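Local coordinates for mandelate racemase/muconate lactonizing protein (Paenibacillus sp., PDB 3V5C) that probably dehydrates galacturonate, as a magnesium-dependent acid-sugar dehydratase of the enolase superfamily, at residues Ile169-Gly174 with Ile204-Asn209. The protein carries 1 engineered substitution. Residues are numbered along the deposited sequence; the frame is centred on the assembly and turned at random. Where two conformers were deposited one is given.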
# COMPACT_ATOMS: atom_id res chain seq x y z
N ILE A 169 3.13 13.37 4.42
CA ILE A 169 4.09 14.35 3.97
C ILE A 169 5.50 13.79 4.11
O ILE A 169 5.88 13.34 5.18
CB ILE A 169 3.96 15.62 4.82
CG1 ILE A 169 2.53 16.16 4.74
CG2 ILE A 169 4.99 16.65 4.34
CD1 ILE A 169 2.15 17.05 5.91
N LYS A 170 6.25 13.77 3.02
CA LYS A 170 7.64 13.38 3.11
C LYS A 170 8.42 14.43 3.88
O LYS A 170 8.28 15.63 3.61
CB LYS A 170 8.25 13.15 1.73
CG LYS A 170 7.65 11.96 0.97
CD LYS A 170 8.17 10.66 1.58
CE LYS A 170 7.67 9.45 0.81
NZ LYS A 170 6.39 8.99 1.37
N VAL A 171 9.24 13.99 4.83
CA VAL A 171 10.16 14.88 5.53
C VAL A 171 11.56 14.24 5.50
O VAL A 171 11.76 13.18 4.90
CB VAL A 171 9.68 15.21 6.96
CG1 VAL A 171 8.31 15.88 6.92
CG2 VAL A 171 9.64 13.92 7.83
N GLY A 172 12.54 14.89 6.12
CA GLY A 172 13.92 14.45 6.01
C GLY A 172 14.77 15.18 4.99
O GLY A 172 15.81 14.68 4.55
N ARG A 173 14.33 16.38 4.61
CA ARG A 173 15.04 17.08 3.55
C ARG A 173 16.52 17.30 3.88
O ARG A 173 17.37 17.30 2.98
CB ARG A 173 14.35 18.41 3.28
CG ARG A 173 13.03 18.28 2.56
CD ARG A 173 12.26 19.60 2.68
NE ARG A 173 11.10 19.55 1.81
CZ ARG A 173 10.01 18.84 2.08
NH1 ARG A 173 9.02 18.79 1.20
NH2 ARG A 173 9.92 18.17 3.23
N GLY A 174 16.83 17.48 5.16
CA GLY A 174 18.20 17.72 5.59
C GLY A 174 19.10 16.48 5.69
O GLY A 174 20.29 16.61 5.93
N ILE A 204 -2.83 14.05 9.47
CA ILE A 204 -1.54 14.32 8.87
C ILE A 204 -0.54 13.28 9.33
O ILE A 204 -0.43 13.02 10.53
CB ILE A 204 -1.03 15.71 9.31
CG1 ILE A 204 -2.00 16.80 8.85
CG2 ILE A 204 0.38 15.96 8.78
CD1 ILE A 204 -2.15 16.87 7.36
N MET A 205 0.17 12.68 8.38
CA MET A 205 1.24 11.73 8.70
C MET A 205 2.55 12.26 8.14
O MET A 205 2.56 12.97 7.14
CB MET A 205 0.93 10.35 8.11
CG MET A 205 -0.28 9.65 8.71
SD MET A 205 -1.87 10.34 8.20
CE MET A 205 -1.91 9.93 6.47
N ILE A 206 3.67 11.93 8.79
CA ILE A 206 4.97 12.29 8.25
C ILE A 206 5.87 11.08 8.07
O ILE A 206 5.85 10.15 8.86
CB ILE A 206 5.66 13.41 9.06
CG1 ILE A 206 5.97 12.98 10.49
CG2 ILE A 206 4.78 14.68 9.06
CD1 ILE A 206 6.75 14.07 11.28
N ASP A 207 6.67 11.09 7.00
CA ASP A 207 7.48 9.94 6.61
C ASP A 207 8.87 10.48 6.31
O ASP A 207 9.03 11.24 5.36
CB ASP A 207 6.83 9.27 5.39
CG ASP A 207 7.66 8.13 4.78
OD1 ASP A 207 8.69 7.70 5.37
OD2 ASP A 207 7.24 7.62 3.71
N ALA A 208 9.85 10.08 7.12
CA ALA A 208 11.22 10.57 6.98
C ALA A 208 12.10 9.69 6.09
O ALA A 208 13.23 10.06 5.80
CB ALA A 208 11.89 10.75 8.34
N ASN A 209 11.58 8.55 5.63
CA ASN A 209 12.40 7.59 4.91
C ASN A 209 13.76 7.41 5.60
O ASN A 209 14.80 7.37 4.95
CB ASN A 209 12.56 7.97 3.44
CG ASN A 209 11.30 7.74 2.66
OD1 ASN A 209 10.54 8.67 2.41
ND2 ASN A 209 11.04 6.47 2.30
O HOH W 1 11.09 11.36 2.85
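K170 folds at its second and fourth torsions (chi2 -74°, chi4 -90°), which swings its ammonium group alongside the carboxylate of D207, whose own CG stands anti to the backbone N (chi1 174°). The two side chains lie side by side on one face of the sheet and close a salt bridge, K170 NZ to D207 OD2 at 2.8 Å. The lysine comes to the anti side of that oxygen and somewhat out of the carboxylate plane. The other oxygen is occupied differently: N209 N reaches D207 OD1 at 3.0 Å from above the carboxylate plane, closing an Asx turn as the chain leaves the strand. One carboxylate thus ties both the neighbouring strand and its own loop. With an alanine at D207, the K170 ammonium would probably lose its charged mate and the turn at N209 the bond that closes it. The E233 carboxylate also lies close to D207 OD2, and the charge of K170, with a long, weak ion pair from K168, would probably offset that repulsion in part.

Beneath the side chains the backbones pair in parallel. I169 N donates to M205 O, D207 N returns a bond to I169 O, and V171 N reaches D207 O at 2.8 Å. Past the strand ends, a water links V171 O and N209 OD1, and V171 CG2 packs against A208 CB at 3.9 Å. I169 and I206 share the face opposite K170 and D207, and I169 CD1 meets I204 CG2 at 3.5 Å.

Strand 167-170, helix 180-198 and strand 204-207 form a beta-alpha-beta unit of the TIM-type barrel of the enolase superfamily; the side chain of D207 lies about 8 Å from the bound magnesium ion, at the C-terminal strand ends where this family places its active site.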